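Local coordinates for protein arginase (Glaciozyma antarctica, PDB 5YNL) that probably hydrolyses L-arginine to L-ornithine and urea, as a cold-adapted arginase of a psychrophilic yeast, at residues A[129-134]-A[216-221]; A[260-265]-A[311-316]; A[250-255]-A[266-271]. All coordinates share one frame; numbering follows the deposited sequence.

Contact 1 (A[129-134]-A[216-221]); sequences RVTKDV and FSWIKP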
# COMPACT_ATOMS: atom_id res chain seq x y z
N ARG A 129 -6.29 4.15 17.49
CA ARG A 129 -5.84 5.54 17.58
C ARG A 129 -4.87 5.90 16.45
O ARG A 129 -5.13 6.82 15.66
CB ARG A 129 -5.23 5.83 18.95
N VAL A 130 -3.77 5.16 16.35
CA VAL A 130 -2.75 5.42 15.33
C VAL A 130 -3.27 5.32 13.88
O VAL A 130 -2.95 6.16 13.03
CB VAL A 130 -1.51 4.50 15.52
CG1 VAL A 130 -1.91 3.03 15.46
CG2 VAL A 130 -0.45 4.80 14.49
N THR A 131 -4.09 4.30 13.60
CA THR A 131 -4.62 4.11 12.25
C THR A 131 -5.58 5.23 11.88
O THR A 131 -5.67 5.62 10.71
CB THR A 131 -5.30 2.72 12.07
OG1 THR A 131 -6.26 2.51 13.09
CG2 THR A 131 -4.26 1.62 12.12
N LYS A 132 -6.29 5.77 12.87
CA LYS A 132 -7.20 6.90 12.63
C LYS A 132 -6.35 8.13 12.34
O LYS A 132 -6.64 8.89 11.41
CB LYS A 132 -8.12 7.14 13.84
CG LYS A 132 -9.20 8.21 13.64
CD LYS A 132 -9.83 8.59 15.00
CE LYS A 132 -11.11 9.41 14.89
NZ LYS A 132 -11.82 9.50 16.21
N ASP A 133 -5.29 8.31 13.12
CA ASP A 133 -4.31 9.37 12.90
C ASP A 133 -3.82 9.33 11.45
O ASP A 133 -3.85 10.34 10.73
CB ASP A 133 -3.16 9.23 13.92
CG ASP A 133 -1.85 9.82 13.43
OD1 ASP A 133 -1.11 9.11 12.71
OD2 ASP A 133 -1.55 10.98 13.79
N VAL A 134 -3.40 8.15 11.00
CA VAL A 134 -2.94 7.99 9.63
C VAL A 134 -4.05 8.27 8.62
O VAL A 134 -3.83 8.99 7.65
CB VAL A 134 -2.34 6.59 9.40
CG1 VAL A 134 -2.03 6.37 7.91
CG2 VAL A 134 -1.10 6.40 10.27
N PHE A 216 -13.82 0.56 16.76
CA PHE A 216 -13.44 0.83 15.38
C PHE A 216 -14.65 1.36 14.61
O PHE A 216 -15.17 0.72 13.69
CB PHE A 216 -12.86 -0.43 14.70
CG PHE A 216 -11.40 -0.66 14.99
CD1 PHE A 216 -10.42 -0.02 14.24
CD2 PHE A 216 -11.00 -1.53 16.00
CE1 PHE A 216 -9.07 -0.24 14.48
CE2 PHE A 216 -9.65 -1.75 16.26
CZ PHE A 216 -8.68 -1.10 15.50
N SER A 217 -15.10 2.55 15.01
CA SER A 217 -16.32 3.15 14.49
C SER A 217 -16.02 4.03 13.27
O SER A 217 -16.78 4.04 12.29
CB SER A 217 -17.01 3.97 15.58
OG SER A 217 -16.72 3.46 16.87
N TRP A 218 -14.91 4.76 13.35
CA TRP A 218 -14.46 5.64 12.27
C TRP A 218 -14.24 4.90 10.95
O TRP A 218 -14.17 5.52 9.89
CB TRP A 218 -13.17 6.36 12.68
CG TRP A 218 -12.05 5.41 12.94
CD1 TRP A 218 -11.79 4.75 14.10
CD2 TRP A 218 -11.03 5.01 12.01
NE1 TRP A 218 -10.67 3.96 13.96
CE2 TRP A 218 -10.19 4.11 12.68
CE3 TRP A 218 -10.75 5.33 10.68
CZ2 TRP A 218 -9.08 3.52 12.07
CZ3 TRP A 218 -9.64 4.75 10.07
CH2 TRP A 218 -8.82 3.86 10.76
N ILE A 219 -14.12 3.58 11.02
CA ILE A 219 -13.91 2.79 9.82
C ILE A 219 -15.22 2.43 9.13
O ILE A 219 -16.05 1.70 9.68
CB ILE A 219 -13.12 1.50 10.10
CG1 ILE A 219 -11.68 1.85 10.50
CG2 ILE A 219 -13.12 0.60 8.87
CD1 ILE A 219 -10.80 0.64 10.75
N LYS A 220 -15.40 2.96 7.92
CA LYS A 220 -16.46 2.49 7.04
C LYS A 220 -15.82 1.52 6.05
O LYS A 220 -14.68 1.74 5.60
CB LYS A 220 -17.13 3.65 6.31
N PRO A 221 -16.53 0.43 5.73
CA PRO A 221 -16.08 -0.51 4.71
C PRO A 221 -16.02 0.22 3.37
O PRO A 221 -17.06 0.45 2.76
CB PRO A 221 -17.19 -1.56 4.67
CG PRO A 221 -17.86 -1.47 5.99
CD PRO A 221 -17.76 -0.03 6.41
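W218, on the loop between helix 198-202 and strand 228-233, lays its indole against one flank of helix 124-142 at T131 and K132, a loop-to-helix contact held by CH-pi and van der Waals forces. The evidence for a face contact lies at K132: its CA stands 3.9 Å from the centroid of the six-membered ring and only 10° off the ring normal, while K132 CB comes within 3.8 Å of W218 CE2. The extended lysine chain starts with CG anti to the backbone N (chi1 -174°), which sends its first methylenes along the indole, K132 CG reaching 4.0 Å from W218 CD2. The opposite face of the same ring is met by CG1 of I219, so the indole is clasped between a helix residue and its own chain neighbour.

T131 meets the indole differently. Its hydroxyl lies at the rim, near the ring plane, with T131 OG1 3.2 Å from W218 CZ2, and the two side chains cross at about a right angle. The hydroxyl is hydrogen-bonded one turn back, chiefly to the carbonyl of V127, with that of S128 sharing it. F216 is a lighter neighbour, T131 OG1 standing 4.2 Å from F216 CE1 at the ring edge. The pyrrole nitrogen NE1 of W218 is satisfied by S128 OG, a bond that helps to fix the indole's rotation.

About 200 Å² is buried in all. Helix 158-168 borders the contact, M159 touching T131, F216 and I219. The loop before strand 228-233 is thus joined to a helix that packs, through V130 and V134, on C63 of strand 57-63 in the parallel sheet, as in an alpha/beta/alpha fold.

Contact 2 (A[260-265]-A[311-316]); sequences YGIGKV and GHYICE
I262 fits between Y313 and I314, using a different branch for each, and these apolar touches join helix 254-273 to helix 308-320. CG2 of I262 lies 3.9 Å from Y313 CD2, meeting the ring obliquely. The other branch, with CG1 anti to the backbone N (chi1 -162°), carries CD1 of I262 to 3.9 Å from I314 CG1, where the two isoleucines cross at about a right angle. G263 adds backbone contact: its CA is 3.9 Å from Y313 CE2, so the phenol rests beside the main chain.

The next shell closes round these groups. V266, a turn further along the same helix, touches both Y313 and I314, and I231 of strand 228-233 and L306 of a loop each touch both isoleucines. G261 has a positive phi (84°), and at its backbone angles a CB would jam against the carbonyl O of Y260, which favours glycine; the helix is kinked here, I262 and G263 missing the usual N-H bonds back along it.

Over these short segments the axes approach to 9.9 Å and run nearly parallel, 13° apart. Such side-by-side, co-directional helices over a parallel sheet are characteristic of the three-layer alpha/beta/alpha arginase fold.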
# COMPACT_ATOMS: atom_id res chain seq x y z
N TYR A 260 3.90 -17.20 -14.46
CA TYR A 260 3.61 -16.24 -15.51
C TYR A 260 4.67 -15.15 -15.68
O TYR A 260 4.71 -14.49 -16.71
CB TYR A 260 2.27 -15.57 -15.25
CG TYR A 260 1.05 -16.49 -15.26
CD1 TYR A 260 0.57 -17.02 -16.44
CD2 TYR A 260 0.34 -16.76 -14.09
CE1 TYR A 260 -0.56 -17.82 -16.46
CE2 TYR A 260 -0.80 -17.57 -14.10
CZ TYR A 260 -1.23 -18.09 -15.29
OH TYR A 260 -2.35 -18.89 -15.32
N GLY A 261 5.51 -14.93 -14.67
CA GLY A 261 6.44 -13.81 -14.70
C GLY A 261 5.69 -12.57 -14.21
O GLY A 261 4.46 -12.43 -14.41
N ILE A 262 6.40 -11.66 -13.53
CA ILE A 262 5.77 -10.49 -12.94
C ILE A 262 5.16 -9.60 -14.01
O ILE A 262 4.23 -8.87 -13.74
CB ILE A 262 6.77 -9.67 -12.06
CG1 ILE A 262 6.04 -8.71 -11.10
CG2 ILE A 262 7.85 -9.00 -12.95
CD1 ILE A 262 5.32 -9.37 -9.92
N GLY A 263 5.66 -9.69 -15.24
CA GLY A 263 5.12 -8.89 -16.32
C GLY A 263 3.64 -9.16 -16.53
O GLY A 263 2.78 -8.25 -16.38
N LYS A 264 3.34 -10.40 -16.87
CA LYS A 264 1.96 -10.79 -17.07
C LYS A 264 1.12 -10.67 -15.79
O LYS A 264 -0.06 -10.32 -15.83
CB LYS A 264 1.91 -12.20 -17.65
CG LYS A 264 0.55 -12.56 -18.16
CD LYS A 264 -0.11 -11.39 -18.98
CE LYS A 264 -1.24 -11.93 -19.85
NZ LYS A 264 -0.74 -12.94 -20.87
N VAL A 265 1.73 -10.92 -14.65
CA VAL A 265 0.99 -10.86 -13.40
C VAL A 265 0.47 -9.45 -13.14
O VAL A 265 -0.70 -9.27 -12.74
CB VAL A 265 1.82 -11.36 -12.20
CG1 VAL A 265 1.24 -10.83 -10.88
CG2 VAL A 265 1.86 -12.88 -12.19
N GLY A 311 9.88 -6.21 -7.52
CA GLY A 311 9.24 -5.18 -6.70
C GLY A 311 9.32 -3.83 -7.41
O GLY A 311 8.40 -3.00 -7.35
N HIS A 312 10.44 -3.62 -8.10
CA HIS A 312 10.63 -2.41 -8.87
C HIS A 312 9.70 -2.32 -10.09
O HIS A 312 9.06 -1.29 -10.32
CB HIS A 312 12.06 -2.32 -9.35
CG HIS A 312 12.40 -1.00 -9.95
ND1 HIS A 312 13.14 -0.06 -9.27
CD2 HIS A 312 12.09 -0.47 -11.15
CE1 HIS A 312 13.27 1.01 -10.04
NE2 HIS A 312 12.65 0.79 -11.18
N TYR A 313 9.65 -3.39 -10.88
CA TYR A 313 8.73 -3.45 -12.02
C TYR A 313 7.28 -3.18 -11.60
O TYR A 313 6.54 -2.51 -12.32
CB TYR A 313 8.85 -4.76 -12.80
CG TYR A 313 7.89 -4.79 -13.97
CD1 TYR A 313 8.22 -4.21 -15.17
CD2 TYR A 313 6.62 -5.36 -13.85
CE1 TYR A 313 7.34 -4.19 -16.24
CE2 TYR A 313 5.72 -5.35 -14.92
CZ TYR A 313 6.10 -4.76 -16.11
OH TYR A 313 5.23 -4.74 -17.17
N ILE A 314 6.85 -3.70 -10.46
CA ILE A 314 5.49 -3.42 -10.00
C ILE A 314 5.30 -1.89 -9.89
O ILE A 314 4.27 -1.34 -10.34
CB ILE A 314 5.18 -4.08 -8.64
CG1 ILE A 314 5.29 -5.61 -8.73
CG2 ILE A 314 3.80 -3.69 -8.13
CD1 ILE A 314 4.81 -6.34 -7.43
N CYS A 315 6.29 -1.22 -9.30
CA CYS A 315 6.20 0.22 -9.09
C CYS A 315 6.28 0.97 -10.40
O CYS A 315 5.58 1.96 -10.59
CB CYS A 315 7.29 0.70 -8.11
SG CYS A 315 7.01 0.09 -6.41
N GLU A 316 7.11 0.49 -11.32
CA GLU A 316 7.23 1.14 -12.62
C GLU A 316 5.93 0.95 -13.40
O GLU A 316 5.35 1.91 -13.91
CB GLU A 316 8.41 0.57 -13.42
CG GLU A 316 9.10 1.58 -14.32
CD GLU A 316 10.52 1.16 -14.73
OE1 GLU A 316 11.02 0.10 -14.23
OE2 GLU A 316 11.15 1.89 -15.56

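Contact 3 (A[250-255]-A[266-271]); sequences KCFSMF and VEMALD
Apolar packing carries most of this contact, with F252 of the edge strand 250-253 reaching out to M268 and A269 of helix 254-273. The far end of the phenyl ring does the touching: F252 CZ lies 3.6 Å from M268 CB, and F252 CE2 stands 4.1 Å from A269 CB and 3.9 Å from the backbone N of A269. Both M268 and A269 approach the ring obliquely. With CG anti to its carbonyl carbon (chi1 -70°), the ring of F252 is carried from the strand toward the helix; V265 and, on strand 228-233, V229 also border this side chain.

A Met-aromatic contact is the second kind. M268 SD is 5.3 Å from the F252 centroid and 59° off the ring normal, an oblique approach; the bend at chi3 (68°) turns the methyl back, bringing M268 CE to 3.7 Å from F252 CE1. Cutting F252 back to an alanine is likely to open a gap between strand and helix and leave the methyl of M268 without its aromatic partner.

Backbone hydrogen bonds act from the strand side, F252 pairing with Y230 and G232 of strand 228-233 and thereby fixing where its ring starts. S253 then takes the N-cap position, and the helix returns over the strand that leads into it. Strand, N-cap and covering helix form a beta-alpha unit, the repeating element of the arginase alpha/beta/alpha fold.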
# COMPACT_ATOMS: atom_id res chain seq x y z
N LYS A 250 -9.06 -11.74 -6.08
CA LYS A 250 -8.01 -12.20 -6.98
C LYS A 250 -6.71 -12.23 -6.21
O LYS A 250 -6.36 -11.24 -5.57
CB LYS A 250 -7.86 -11.25 -8.18
CG LYS A 250 -7.20 -11.90 -9.41
CD LYS A 250 -8.28 -12.65 -10.21
CE LYS A 250 -7.68 -13.65 -11.20
NZ LYS A 250 -8.82 -14.55 -11.62
N CYS A 251 -6.00 -13.35 -6.24
CA CYS A 251 -4.70 -13.45 -5.58
C CYS A 251 -3.65 -13.97 -6.55
O CYS A 251 -3.85 -14.99 -7.20
CB CYS A 251 -4.76 -14.35 -4.34
SG CYS A 251 -5.92 -13.79 -3.05
N PHE A 252 -2.55 -13.24 -6.64
CA PHE A 252 -1.39 -13.70 -7.40
C PHE A 252 -0.27 -14.01 -6.45
O PHE A 252 0.40 -13.11 -5.94
CB PHE A 252 -0.96 -12.67 -8.43
CG PHE A 252 -1.94 -12.53 -9.55
CD1 PHE A 252 -2.08 -13.57 -10.48
CD2 PHE A 252 -2.77 -11.43 -9.64
CE1 PHE A 252 -3.01 -13.46 -11.51
CE2 PHE A 252 -3.69 -11.32 -10.67
CZ PHE A 252 -3.81 -12.34 -11.60
N SER A 253 -0.08 -15.29 -6.18
CA SER A 253 0.95 -15.69 -5.24
C SER A 253 2.26 -15.87 -5.98
O SER A 253 2.34 -15.64 -7.20
CB SER A 253 0.55 -17.00 -4.56
OG SER A 253 0.77 -18.08 -5.44
N MET A 254 3.28 -16.30 -5.24
CA MET A 254 4.63 -16.49 -5.79
C MET A 254 4.62 -17.60 -6.82
O MET A 254 5.39 -17.56 -7.79
CB MET A 254 5.66 -16.77 -4.67
CG MET A 254 5.93 -15.58 -3.76
SD MET A 254 6.39 -14.11 -4.71
CE MET A 254 7.95 -14.68 -5.40
N PHE A 255 3.74 -18.58 -6.62
CA PHE A 255 3.51 -19.64 -7.61
C PHE A 255 3.10 -19.04 -8.95
O PHE A 255 3.68 -19.36 -9.98
CB PHE A 255 2.43 -20.60 -7.08
CG PHE A 255 1.93 -21.60 -8.09
CD1 PHE A 255 2.61 -22.81 -8.29
CD2 PHE A 255 0.75 -21.37 -8.79
CE1 PHE A 255 2.12 -23.77 -9.20
CE2 PHE A 255 0.27 -22.32 -9.70
CZ PHE A 255 0.96 -23.51 -9.90
N VAL A 266 1.30 -8.44 -13.36
CA VAL A 266 0.86 -7.08 -13.10
C VAL A 266 -0.23 -6.67 -14.08
O VAL A 266 -1.17 -5.98 -13.72
CB VAL A 266 2.02 -6.07 -13.16
CG1 VAL A 266 1.47 -4.64 -13.00
CG2 VAL A 266 3.01 -6.39 -12.06
N GLU A 267 -0.12 -7.11 -15.32
CA GLU A 267 -1.17 -6.77 -16.28
C GLU A 267 -2.50 -7.44 -15.95
O GLU A 267 -3.55 -6.82 -16.10
CB GLU A 267 -0.75 -7.07 -17.73
CG GLU A 267 0.44 -6.24 -18.20
CD GLU A 267 0.26 -4.73 -18.01
OE1 GLU A 267 0.77 -4.16 -17.01
OE2 GLU A 267 -0.37 -4.10 -18.90
N MET A 268 -2.47 -8.69 -15.49
CA MET A 268 -3.69 -9.39 -15.09
C MET A 268 -4.30 -8.75 -13.84
O MET A 268 -5.53 -8.70 -13.68
CB MET A 268 -3.39 -10.87 -14.82
CG MET A 268 -3.18 -11.70 -16.08
SD MET A 268 -2.63 -13.39 -15.76
CE MET A 268 -4.06 -14.13 -14.98
N ALA A 269 -3.44 -8.24 -12.97
CA ALA A 269 -3.87 -7.59 -11.74
C ALA A 269 -4.55 -6.32 -12.12
O ALA A 269 -5.66 -6.05 -11.66
CB ALA A 269 -2.71 -7.33 -10.83
N LEU A 270 -3.91 -5.52 -12.96
CA LEU A 270 -4.57 -4.30 -13.49
C LEU A 270 -5.87 -4.61 -14.21
O LEU A 270 -6.88 -3.92 -14.00
CB LEU A 270 -3.62 -3.49 -14.40
CG LEU A 270 -2.50 -2.76 -13.64
CD1 LEU A 270 -1.51 -2.12 -14.62
CD2 LEU A 270 -3.08 -1.70 -12.71
N ASP A 271 -5.89 -5.64 -15.05
CA ASP A 271 -7.14 -5.96 -15.73
C ASP A 271 -8.23 -6.44 -14.78
O ASP A 271 -9.39 -6.34 -15.11
CB ASP A 271 -6.95 -6.99 -16.86
CG ASP A 271 -6.00 -6.50 -17.92
OD1 ASP A 271 -5.69 -5.29 -17.94
OD2 ASP A 271 -5.56 -7.34 -18.74

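Overall arrangement
Following the chain from the N terminus, contact 1 comes first: 129-134 meets 216-221, closing a loop of 81 intervening residues before the other two contacts open. Contact 3 starts at 250-255, contact 2 at 260-265; contact 3 then closes at 266-271 and contact 2 at 311-316, so the two cross. Both use helix 254-273, which contact 3 ties to the edge strand and contact 2 to helix 308-320. Their centres are 9 Å apart and they touch, V265 CG1 lying 3.8 Å from F252 CB. Contact 1, with its centre 31 Å from that of contact 2, lies across the chain's centre and secures a loop to helix 124-142.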